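Local structure of probable histone-lysine N-methyltransferase, H3 lysine-9 specific SUVH9 (Arabidopsis thaliana, 4NJ5) at residues Met93-Gly97 against Thr119-Val123; Gly102-Leu106 against Gly159-Met164; Val231-Ala235 against Pro495-Glu499; Gln151-Leu157 against Gly210-Tyr216; Val380-Gly384 against Ala490-Ile494. The protein acts in gene silencing and may bind methylated DNA and recruit RNA polymerase V to chromatin, apparently without methyltransferase activity of its own. All coordinates share one frame; numbering follows the deposited sequence.

Contact 1: residues Met93-Gly97 against Thr119-Val123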
# COMPACT_ATOMS: atom_id res chain seq x y z
N MET A 93 -11.56 -10.11 1.41
CA MET A 93 -11.14 -10.11 2.81
C MET A 93 -12.28 -10.36 3.80
O MET A 93 -12.10 -10.20 5.00
CB MET A 93 -10.42 -8.81 3.17
CG MET A 93 -8.92 -8.98 3.31
SD MET A 93 -8.21 -9.86 1.90
CE MET A 93 -8.43 -8.65 0.60
N GLY A 94 -13.45 -10.74 3.28
CA GLY A 94 -14.58 -11.09 4.13
C GLY A 94 -15.17 -9.95 4.95
O GLY A 94 -15.92 -10.19 5.90
N LEU A 95 -14.83 -8.72 4.60
CA LEU A 95 -15.34 -7.55 5.32
C LEU A 95 -16.76 -7.20 4.91
O LEU A 95 -17.59 -6.84 5.75
CB LEU A 95 -14.43 -6.34 5.09
CG LEU A 95 -13.13 -6.29 5.90
CD1 LEU A 95 -12.16 -5.30 5.27
CD2 LEU A 95 -13.41 -5.93 7.35
N HIS A 96 -17.04 -7.29 3.62
CA HIS A 96 -18.33 -6.88 3.09
C HIS A 96 -18.58 -7.64 1.80
O HIS A 96 -17.78 -7.57 0.87
CB HIS A 96 -18.32 -5.38 2.82
CG HIS A 96 -19.68 -4.78 2.63
ND1 HIS A 96 -20.37 -4.86 1.44
CD2 HIS A 96 -20.48 -4.09 3.48
CE1 HIS A 96 -21.53 -4.25 1.57
NE2 HIS A 96 -21.62 -3.77 2.80
N GLY A 97 -19.69 -8.37 1.75
CA GLY A 97 -19.97 -9.27 0.65
C GLY A 97 -20.82 -8.73 -0.48
O GLY A 97 -21.05 -9.43 -1.47
N THR A 119 -24.26 -7.29 9.15
CA THR A 119 -22.93 -7.54 9.68
C THR A 119 -21.90 -6.51 9.23
O THR A 119 -20.80 -6.44 9.78
CB THR A 119 -22.41 -8.94 9.29
OG1 THR A 119 -22.37 -9.05 7.87
CG2 THR A 119 -23.32 -10.02 9.86
N SER A 120 -22.25 -5.73 8.22
CA SER A 120 -21.30 -4.79 7.65
C SER A 120 -21.98 -3.67 6.87
O SER A 120 -22.93 -3.92 6.11
CB SER A 120 -20.31 -5.53 6.76
OG SER A 120 -19.12 -4.78 6.60
N VAL A 121 -21.49 -2.45 7.04
CA VAL A 121 -22.00 -1.32 6.28
C VAL A 121 -20.88 -0.54 5.61
O VAL A 121 -19.76 -0.47 6.11
CB VAL A 121 -22.83 -0.35 7.16
CG1 VAL A 121 -24.12 -1.01 7.61
CG2 VAL A 121 -22.01 0.12 8.35
N ILE A 122 -21.19 0.03 4.45
CA ILE A 122 -20.27 0.92 3.76
C ILE A 122 -20.74 2.34 3.99
O ILE A 122 -21.88 2.69 3.68
CB ILE A 122 -20.26 0.66 2.24
CG1 ILE A 122 -20.05 -0.83 1.95
CG2 ILE A 122 -19.18 1.49 1.57
CD1 ILE A 122 -18.64 -1.31 2.23
N VAL A 123 -19.86 3.18 4.53
CA VAL A 123 -20.21 4.56 4.81
C VAL A 123 -19.38 5.52 3.98
O VAL A 123 -18.15 5.48 4.01
CB VAL A 123 -20.02 4.90 6.30
CG1 VAL A 123 -20.40 6.35 6.56
CG2 VAL A 123 -20.85 3.96 7.17
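Ser120 and His96 carry both the polar and the apolar side of this junction between a loop and a strand. The polar part across the junction is one hydrogen bond: Ser120 OG donates to the carbonyl O of Leu95 at 2.7 Å, approaching it 32° out of the carbonyl plane. With OG turned opposite the backbone N (chi1 -158°), the hydroxyl leaves the strand in the direction of the loop. Arg175 NE, from the neighbouring strand 174-180, also bonds Leu95 O, which is thereby gripped by two donors. His96 has a polar partner as well: its NE2 is hydrogen-bonded to the carbonyl O of Gly102, which fixes the rotation of the ring.

The packing part centres on the imidazole of His96. Ile122 lies over one face of this ring, its CG1 3.6 Å from the centroid in a CH-pi contact and displaced toward the NE2 side. Ser120 OG sits instead at the ring edge, 3.5 Å from His96 CD2.

Two backbone motifs frame these contacts. A Schellman motif, with Gly94 at positive phi, ends helix 87-92 just ahead of Leu95, and Thr119 and Ser120 together face Asp104 in a classic beta bulge of the SRA-domain sheet.

Contact 2: residues Gly102-Leu106 against Gly159-Met164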
# COMPACT_ATOMS: atom_id res chain seq x y z
N GLY A 102 -24.89 -0.89 0.33
CA GLY A 102 -24.36 -0.36 1.58
C GLY A 102 -24.39 -1.40 2.68
O GLY A 102 -23.43 -1.55 3.43
N ILE A 103 -25.51 -2.12 2.78
CA ILE A 103 -25.69 -3.09 3.86
C ILE A 103 -25.40 -4.51 3.41
O ILE A 103 -25.99 -4.99 2.43
CB ILE A 103 -27.13 -3.04 4.41
CG1 ILE A 103 -27.50 -1.62 4.82
CG2 ILE A 103 -27.28 -4.02 5.57
CD1 ILE A 103 -28.99 -1.37 4.87
N ASP A 104 -24.51 -5.18 4.12
CA ASP A 104 -24.36 -6.62 3.96
C ASP A 104 -24.96 -7.32 5.19
O ASP A 104 -24.86 -6.81 6.31
CB ASP A 104 -22.89 -7.00 3.79
CG ASP A 104 -22.70 -8.45 3.39
OD1 ASP A 104 -23.69 -9.06 2.94
OD2 ASP A 104 -21.58 -8.98 3.53
N PHE A 105 -25.59 -8.47 4.98
CA PHE A 105 -26.27 -9.14 6.08
C PHE A 105 -26.27 -10.67 5.99
O PHE A 105 -26.06 -11.25 4.92
CB PHE A 105 -27.70 -8.62 6.24
CG PHE A 105 -28.54 -8.76 5.00
CD1 PHE A 105 -29.33 -9.88 4.82
CD2 PHE A 105 -28.54 -7.78 4.03
CE1 PHE A 105 -30.11 -10.02 3.69
CE2 PHE A 105 -29.31 -7.91 2.89
CZ PHE A 105 -30.10 -9.03 2.72
N LEU A 106 -26.45 -11.34 7.10
CA LEU A 106 -26.40 -12.78 7.15
C LEU A 106 -27.76 -13.34 7.54
O LEU A 106 -28.27 -13.03 8.57
CB LEU A 106 -25.33 -13.12 8.19
CG LEU A 106 -25.12 -14.51 8.72
CD1 LEU A 106 -24.53 -15.33 7.62
CD2 LEU A 106 -24.24 -14.49 9.91
N GLY A 159 -35.14 -6.96 3.84
CA GLY A 159 -33.76 -7.18 3.46
C GLY A 159 -32.76 -6.47 4.36
O GLY A 159 -32.72 -6.71 5.56
N GLY A 160 -31.96 -5.60 3.76
CA GLY A 160 -30.91 -4.89 4.48
C GLY A 160 -31.43 -4.05 5.63
O GLY A 160 -30.85 -4.06 6.72
N ASN A 161 -32.52 -3.33 5.39
CA ASN A 161 -33.11 -2.46 6.41
C ASN A 161 -33.60 -3.25 7.63
O ASN A 161 -33.29 -2.90 8.78
CB ASN A 161 -34.25 -1.64 5.81
CG ASN A 161 -33.78 -0.75 4.66
OD1 ASN A 161 -32.60 -0.46 4.54
ND2 ASN A 161 -34.72 -0.33 3.82
N LEU A 162 -34.36 -4.30 7.36
CA LEU A 162 -34.85 -5.19 8.42
C LEU A 162 -33.67 -5.79 9.16
O LEU A 162 -33.69 -5.93 10.38
CB LEU A 162 -35.73 -6.30 7.84
CG LEU A 162 -36.34 -7.30 8.82
CD1 LEU A 162 -37.18 -6.60 9.88
CD2 LEU A 162 -37.18 -8.34 8.09
N ALA A 163 -32.62 -6.13 8.42
CA ALA A 163 -31.42 -6.71 9.01
C ALA A 163 -30.74 -5.72 9.96
O ALA A 163 -30.26 -6.10 11.02
CB ALA A 163 -30.46 -7.15 7.93
N MET A 164 -30.71 -4.45 9.57
CA MET A 164 -30.18 -3.39 10.42
C MET A 164 -30.99 -3.31 11.71
O MET A 164 -30.43 -3.30 12.81
CB MET A 164 -30.22 -2.03 9.70
CG MET A 164 -29.27 -1.90 8.52
SD MET A 164 -27.53 -1.88 9.00
CE MET A 164 -27.39 -0.25 9.76
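Helix 159-169 packs against strand 103-106 of the SRA-domain sheet, and Ile103 and Phe105, two residues apart on the strand, both send their side chains toward the helix. The axes of the two short segments pass 8.1 Å apart at 70°, a steep crossing in which the backbone at Gly159 and Gly160, with no side chain between, lies directly against the strand's side chains.

Ile103 fits against Gly160 and Met164. Ile103 CD1 lies 3.7 Å from Met164 CG and equally near the backbone C of Gly160, while CG2 rests on Gly160 CA and O. Met164, bent at both chi2 and chi3, folds its thioether back so that SD comes 4.1 Å from Ile103 CG2.

Phe105 takes the first-torsion setting in which CG sits between backbone N and carbonyl carbon (chi1 57°). This swings the ring over the Gly159-Gly160 backbone: Phe105 CE2 is 3.6 Å from Gly160 N, and the carbonyl carbon of Gly159 stands 4.0 Å above one face, toward the rim. Nearer the strand, Phe105 CB meets Ala163 CB at 3.6 Å.

Asn161 OD1 borders Ile103 CD1, but the hydrogen bonds of its amide go to other partners: OD1 accepts from Gln142 N and ND2 donates to Arg156 O. Met164 also reaches Tyr139 of strand 136-140 and Tyr216 of strand 212-220. Cohesion between strand and helix thus rests on van der Waals packing of side chains on one another and on the glycine peptides, without polar bonds between the two segments.

Contact 3: residues Val231-Ala235 against Pro495-Glu499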
# COMPACT_ATOMS: atom_id res chain seq x y z
N VAL A 231 -6.99 8.84 10.58
CA VAL A 231 -5.59 8.87 10.18
C VAL A 231 -5.44 9.43 8.76
O VAL A 231 -4.54 10.22 8.48
CB VAL A 231 -4.95 7.46 10.29
CG1 VAL A 231 -3.50 7.48 9.83
CG2 VAL A 231 -5.05 6.94 11.72
N LEU A 232 -6.35 9.02 7.88
CA LEU A 232 -6.36 9.50 6.50
C LEU A 232 -6.54 11.02 6.44
O LEU A 232 -5.74 11.72 5.80
CB LEU A 232 -7.49 8.82 5.71
CG LEU A 232 -7.14 7.68 4.75
CD1 LEU A 232 -5.74 7.15 4.99
CD2 LEU A 232 -8.15 6.55 4.87
N LYS A 233 -7.58 11.51 7.10
CA LYS A 233 -7.87 12.94 7.09
C LYS A 233 -6.71 13.73 7.70
O LYS A 233 -6.33 14.79 7.19
CB LYS A 233 -9.19 13.23 7.82
CG LYS A 233 -10.41 12.66 7.10
CD LYS A 233 -11.71 13.30 7.58
CE LYS A 233 -12.47 12.39 8.55
NZ LYS A 233 -13.83 12.92 8.86
N PHE A 234 -6.13 13.18 8.76
CA PHE A 234 -4.98 13.77 9.42
C PHE A 234 -3.78 13.91 8.47
O PHE A 234 -3.16 14.98 8.38
CB PHE A 234 -4.60 12.93 10.64
CG PHE A 234 -3.50 13.52 11.46
CD1 PHE A 234 -3.77 14.54 12.36
CD2 PHE A 234 -2.20 13.05 11.36
CE1 PHE A 234 -2.76 15.10 13.13
CE2 PHE A 234 -1.19 13.60 12.12
CZ PHE A 234 -1.47 14.62 13.01
N ALA A 235 -3.46 12.83 7.75
CA ALA A 235 -2.35 12.84 6.79
C ALA A 235 -2.58 13.88 5.69
O ALA A 235 -1.68 14.70 5.38
CB ALA A 235 -2.18 11.46 6.17
N PRO A 495 -1.15 2.14 4.54
CA PRO A 495 -1.88 3.37 4.82
C PRO A 495 -0.94 4.46 5.33
O PRO A 495 0.12 4.14 5.87
CB PRO A 495 -2.87 2.95 5.92
CG PRO A 495 -2.32 1.70 6.50
CD PRO A 495 -1.57 1.02 5.40
N PRO A 496 -1.27 5.71 5.14
CA PRO A 496 -0.44 6.80 5.60
C PRO A 496 -0.27 6.77 7.11
O PRO A 496 -1.12 6.35 7.83
CB PRO A 496 -1.23 8.01 5.23
CG PRO A 496 -2.03 7.62 4.11
CD PRO A 496 -2.31 6.18 4.24
N MET A 497 0.90 7.19 7.52
CA MET A 497 1.35 7.33 8.88
C MET A 497 1.84 6.02 9.45
O MET A 497 2.32 5.98 10.52
CB MET A 497 0.32 8.00 9.78
CG MET A 497 -0.28 9.26 9.23
SD MET A 497 0.93 10.51 8.98
CE MET A 497 0.96 10.67 7.25
N THR A 498 1.78 4.97 8.68
CA THR A 498 2.39 3.76 9.09
C THR A 498 3.88 3.83 8.86
O THR A 498 4.31 4.18 7.82
CB THR A 498 1.78 2.56 8.36
OG1 THR A 498 0.41 2.42 8.72
CG2 THR A 498 2.50 1.33 8.67
N GLU A 499 4.65 3.51 9.86
CA GLU A 499 6.08 3.55 9.75
C GLU A 499 6.62 2.56 8.70
O GLU A 499 6.18 1.45 8.60
CB GLU A 499 6.76 3.37 11.12
CG GLU A 499 8.26 3.37 11.06
CD GLU A 499 8.98 3.33 12.39
OE1 GLU A 499 10.17 3.40 12.40
OE2 GLU A 499 8.40 3.23 13.44
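Met497 turns its CG opposite its own carbonyl carbon (chi1 -49°) and then bends at chi2 and chi3, which lays the chain along the helix and delivers its methyl to Ala235. On the helix side, Val231 CG1 stands anti to the backbone N (chi1 178°) and points at the turn.

These settings place Val231 and Met497 side by side, the two side chains sliding past one another in opposite directions. Val231 CG1 lies 3.7 Å from Met497 CG and 3.3 Å from the carbonyl O of Pro496. One turn on, Ala235 CB receives Met497 CE at 3.4 Å and Pro496 CB at 3.7 Å. Leu232 starts out pointing away from the turn, yet its CD1 returns to the proline ring, 3.6 Å from Pro496 CD.

The loop side is a type II beta turn from Pro495 to Thr498, with Pro496 and Met497 at its corner and Met497 at positive phi (83°). Met497 is also tied through its backbone to Ser377 and touches Leu378. The turn, within the SET region, thus abuts helix 228-240, which follows the SRA strands in the chain. Carbon surfaces dominate the meeting, so shape fit, burial of Pro496 and the partial cover of Met497 account for it rather than any directed polar bond.

Contact 4: residues Gln151-Leu157 against Gly210-Tyr216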
# COMPACT_ATOMS: atom_id res chain seq x y z
N GLN A 151 -33.30 8.43 -4.35
CA GLN A 151 -34.53 7.86 -3.81
C GLN A 151 -35.68 8.09 -4.79
O GLN A 151 -35.92 9.22 -5.22
CB GLN A 151 -34.86 8.46 -2.45
CG GLN A 151 -35.68 7.54 -1.55
CD GLN A 151 -34.97 6.23 -1.26
OE1 GLN A 151 -33.80 6.22 -0.90
NE2 GLN A 151 -35.68 5.12 -1.44
N ALA A 152 -36.37 7.02 -5.16
CA ALA A 152 -37.42 7.10 -6.17
C ALA A 152 -38.75 6.51 -5.70
O ALA A 152 -39.78 6.72 -6.32
CB ALA A 152 -36.97 6.45 -7.47
N GLU A 153 -38.71 5.76 -4.60
CA GLU A 153 -39.92 5.24 -3.98
C GLU A 153 -39.69 5.04 -2.49
O GLU A 153 -38.55 5.12 -2.02
CB GLU A 153 -40.35 3.92 -4.64
CG GLU A 153 -39.33 2.80 -4.53
CD GLU A 153 -39.74 1.55 -5.28
OE1 GLU A 153 -40.80 0.98 -4.96
OE2 GLU A 153 -39.01 1.15 -6.21
N HIS A 154 -40.77 4.80 -1.74
CA HIS A 154 -40.67 4.59 -0.30
C HIS A 154 -39.82 3.37 0.02
O HIS A 154 -39.95 2.33 -0.62
CB HIS A 154 -42.06 4.41 0.31
CG HIS A 154 -43.02 5.52 -0.00
ND1 HIS A 154 -42.71 6.85 0.20
CD2 HIS A 154 -44.28 5.51 -0.50
CE1 HIS A 154 -43.73 7.60 -0.16
NE2 HIS A 154 -44.70 6.81 -0.59
N GLN A 155 -38.95 3.50 1.02
CA GLN A 155 -38.17 2.36 1.46
C GLN A 155 -39.08 1.37 2.17
O GLN A 155 -40.16 1.74 2.66
CB GLN A 155 -37.02 2.80 2.36
CG GLN A 155 -35.91 3.52 1.61
CD GLN A 155 -34.65 3.71 2.43
OE1 GLN A 155 -34.60 3.36 3.61
NE2 GLN A 155 -33.62 4.26 1.80
N ARG A 156 -38.67 0.11 2.22
CA ARG A 156 -39.43 -0.89 2.95
C ARG A 156 -38.56 -1.57 3.98
O ARG A 156 -37.36 -1.75 3.77
CB ARG A 156 -40.08 -1.90 1.99
CG ARG A 156 -41.21 -1.29 1.19
CD ARG A 156 -41.70 -2.17 0.06
NE ARG A 156 -42.77 -1.53 -0.70
CZ ARG A 156 -44.07 -1.67 -0.44
NH1 ARG A 156 -44.48 -2.44 0.56
NH2 ARG A 156 -44.96 -1.03 -1.19
N LEU A 157 -39.16 -1.94 5.11
CA LEU A 157 -38.43 -2.59 6.18
C LEU A 157 -38.23 -4.06 5.85
O LEU A 157 -38.82 -4.94 6.47
CB LEU A 157 -39.16 -2.42 7.51
CG LEU A 157 -38.36 -2.73 8.77
CD1 LEU A 157 -37.10 -1.87 8.82
CD2 LEU A 157 -39.21 -2.52 10.02
N GLY A 210 -40.08 13.30 -0.39
CA GLY A 210 -41.36 12.85 0.11
C GLY A 210 -41.45 11.35 0.26
O GLY A 210 -42.49 10.81 0.65
N PHE A 211 -40.36 10.65 -0.05
CA PHE A 211 -40.33 9.20 0.09
C PHE A 211 -39.92 8.80 1.50
O PHE A 211 -39.11 9.47 2.13
CB PHE A 211 -39.37 8.58 -0.94
CG PHE A 211 -39.69 8.96 -2.36
CD1 PHE A 211 -40.86 8.53 -2.96
CD2 PHE A 211 -38.81 9.74 -3.10
CE1 PHE A 211 -41.16 8.87 -4.27
CE2 PHE A 211 -39.10 10.08 -4.41
CZ PHE A 211 -40.27 9.65 -5.00
N GLY A 212 -40.50 7.71 1.99
CA GLY A 212 -40.14 7.20 3.29
C GLY A 212 -38.82 6.47 3.25
O GLY A 212 -38.57 5.67 2.34
N VAL A 213 -37.95 6.76 4.21
CA VAL A 213 -36.68 6.06 4.35
C VAL A 213 -36.49 5.63 5.80
O VAL A 213 -37.19 6.11 6.70
CB VAL A 213 -35.49 6.95 3.94
CG1 VAL A 213 -35.68 7.52 2.53
CG2 VAL A 213 -35.29 8.07 4.95
N PHE A 214 -35.56 4.71 6.04
CA PHE A 214 -35.25 4.30 7.40
C PHE A 214 -33.86 4.80 7.80
O PHE A 214 -32.91 4.77 7.01
CB PHE A 214 -35.36 2.78 7.56
CG PHE A 214 -36.74 2.25 7.32
CD1 PHE A 214 -37.11 1.77 6.07
CD2 PHE A 214 -37.68 2.22 8.34
CE1 PHE A 214 -38.39 1.27 5.84
CE2 PHE A 214 -38.96 1.73 8.12
CZ PHE A 214 -39.31 1.25 6.87
N LYS A 215 -33.74 5.27 9.04
CA LYS A 215 -32.48 5.77 9.56
C LYS A 215 -32.03 5.03 10.81
O LYS A 215 -32.85 4.65 11.65
CB LYS A 215 -32.57 7.28 9.82
CG LYS A 215 -32.25 8.13 8.61
CD LYS A 215 -32.60 9.60 8.84
CE LYS A 215 -31.95 10.48 7.78
NZ LYS A 215 -31.95 9.80 6.46
N TYR A 216 -30.72 4.83 10.93
CA TYR A 216 -30.16 4.07 12.04
C TYR A 216 -28.96 4.81 12.61
O TYR A 216 -28.11 5.30 11.87
CB TYR A 216 -29.73 2.68 11.56
CG TYR A 216 -30.78 1.95 10.75
CD1 TYR A 216 -31.69 1.10 11.36
CD2 TYR A 216 -30.86 2.12 9.37
CE1 TYR A 216 -32.65 0.43 10.62
CE2 TYR A 216 -31.81 1.46 8.62
CZ TYR A 216 -32.70 0.62 9.25
OH TYR A 216 -33.65 -0.04 8.51
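Gln155 can be followed outward along the strand it meets. Its backbone N donates to Gly212 O at 2.6 Å, and Gln155 CB then lies 3.3 Å from that same oxygen. CG still borders Gly212 O and begins to pass Val213; CD comes 3.7 Å from Val213 CB. At the tip, OE1 accepts from Phe214 N at 2.9 Å with a fairly straight N-H (165°), although the donor stands above the carbonyl plane. The other branch, NE2, bonds the carbonyl O of Gly141 and, weakly, Gln151 OE1. The chain is extended beyond CG (chi2 -168°), which lets the side chain reach from Gly212 past Val213 to Phe214.

His154 adds a third bond: ND1 accepts from Gly212 N at 3.0 Å. Phe211 turns its edge toward the imidazole face in an offset edge-to-face pair, while the backbone of Ala152 and Glu153 covers one phenyl face. Farther along, Leu157 CD1 sits over the Phe214 ring in a CH-pi contact.

Gln155 OE1 and His154 ND1 thus accept from strand N-H groups as a neighbouring strand's carbonyls would, beside one true backbone bond, at the beginning of a strand that runs between 136-140 and 190-206 in the SRA domain's curled sheet.

Contact 5: residues Val380-Gly384 against Ala490-Ile494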
# COMPACT_ATOMS: atom_id res chain seq x y z
N VAL A 380 -0.66 7.52 0.35
CA VAL A 380 -0.97 6.11 0.31
C VAL A 380 0.11 5.43 -0.51
O VAL A 380 0.53 5.95 -1.55
CB VAL A 380 -2.36 5.87 -0.33
CG1 VAL A 380 -2.53 4.42 -0.74
CG2 VAL A 380 -3.46 6.30 0.64
N LEU A 381 0.59 4.29 -0.04
CA LEU A 381 1.56 3.52 -0.80
C LEU A 381 0.98 2.16 -1.13
O LEU A 381 0.56 1.42 -0.23
CB LEU A 381 2.86 3.36 -0.02
CG LEU A 381 3.56 4.66 0.38
CD1 LEU A 381 4.71 4.35 1.31
CD2 LEU A 381 4.05 5.41 -0.85
N HIS A 382 0.95 1.82 -2.41
CA HIS A 382 0.39 0.54 -2.82
C HIS A 382 1.46 -0.54 -2.99
O HIS A 382 2.65 -0.23 -3.14
CB HIS A 382 -0.47 0.68 -4.08
CG HIS A 382 0.31 1.06 -5.31
ND1 HIS A 382 0.47 2.37 -5.71
CD2 HIS A 382 0.93 0.30 -6.24
CE1 HIS A 382 1.17 2.40 -6.83
NE2 HIS A 382 1.47 1.16 -7.17
N ALA A 383 1.02 -1.79 -2.96
CA ALA A 383 1.91 -2.94 -3.04
C ALA A 383 2.72 -2.95 -4.33
O ALA A 383 2.16 -2.86 -5.42
CB ALA A 383 1.11 -4.23 -2.92
N GLY A 384 4.04 -3.04 -4.19
CA GLY A 384 4.92 -3.12 -5.34
C GLY A 384 5.32 -1.77 -5.92
O GLY A 384 6.06 -1.71 -6.90
N ALA A 490 7.43 -0.47 -1.76
CA ALA A 490 6.41 -0.87 -0.81
C ALA A 490 6.05 -2.33 -1.06
O ALA A 490 5.79 -2.73 -2.19
CB ALA A 490 5.18 0.01 -0.93
N ALA A 491 6.05 -3.13 -0.00
CA ALA A 491 5.76 -4.55 -0.14
C ALA A 491 4.27 -4.86 -0.02
O ALA A 491 3.81 -5.93 -0.42
CB ALA A 491 6.55 -5.35 0.89
N GLU A 492 3.51 -3.91 0.53
CA GLU A 492 2.06 -4.08 0.65
C GLU A 492 1.35 -2.73 0.57
O GLU A 492 1.99 -1.70 0.39
CB GLU A 492 1.72 -4.78 1.97
CG GLU A 492 2.24 -4.07 3.21
CD GLU A 492 1.98 -4.84 4.49
OE1 GLU A 492 1.23 -5.84 4.45
OE2 GLU A 492 2.53 -4.44 5.54
N ASN A 493 0.03 -2.76 0.68
CA ASN A 493 -0.75 -1.52 0.70
C ASN A 493 -0.62 -0.83 2.06
O ASN A 493 -1.32 -1.17 3.02
CB ASN A 493 -2.21 -1.79 0.36
CG ASN A 493 -2.39 -2.29 -1.07
OD1 ASN A 493 -1.74 -1.81 -1.99
ND2 ASN A 493 -3.26 -3.28 -1.24
N ILE A 494 0.28 0.15 2.14
CA ILE A 494 0.57 0.83 3.39
C ILE A 494 -0.25 2.11 3.54
O ILE A 494 -0.09 3.05 2.77
CB ILE A 494 2.07 1.21 3.47
CG1 ILE A 494 2.94 -0.00 3.13
CG2 ILE A 494 2.40 1.79 4.83
CD1 ILE A 494 4.42 0.32 2.97
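Leu381 and Ile494 face each other as a single antiparallel hydrogen-bonded pair, bonded in both directions: Leu381 N gives to Ile494 O at 3.1 Å, and Ile494 N to Leu381 O at 2.7 Å. This isolated beta bridge joins two loops of the SET domain, one leading into strand 386-389 and the other leaving strand 485-490, strands that are themselves antiparallel neighbours in a sheet. Toward that sheet, Gly384 N donates to Ala490 O at 2.7 Å. The backbone of Gly384 is tied also to Leu330.

Between these bonds the two chains run closest, but the regular backbone pairing lapses and the side chain of Asn493 supplies the acceptor. With CG anti to the carbonyl carbon (chi1 -64°), Asn493 OD1 reaches over and accepts a hydrogen bond from Ala383 N at 2.9 Å, the donor lying above the carbonyl plane. The same oxygen is 3.3 Å from His382 CA. The amide's other end, ND2, bonds Asp24 OD2 of the long N-terminal helix 8-35, so a single asparagine ties the two loops to that helix.

Apolar contacts gather on the side carrying Leu381, Ala490 and Ile494. Leu381 CB lies about equally near the CB atoms of Ala490 and Ile494, and Ile387 touches both Leu381 and Ala490. Ala383, by contrast, packs its methyl against the backbone of Glu492, and Ala490 CB comes within 3.4 Å of the carbonyl O of His382.

Contacts 1, 2 and 4 belong to the SRA domain and reach one curved sheet, whereas contact 5 lies in the SET domain and contact 3 joins the SET region to the helix following the SRA strands. Contacts 1 and 2 have centres 11 Å apart and meet where strands 103-106 and 117-124 pair; contact 4 touches contact 2 through Tyr216 and Asn161, 14 Å away between centres. Along the chain, contact 2 alternates with both, and all three close before contact 3 opens. Contact 5 is nested inside the long loop closed by contact 3, with centres 13 Å apart. Contacts 4 and 5 are the most widely separated pair, about 40 Å between centres, one in each domain; contact 3 lies at the domains' junction.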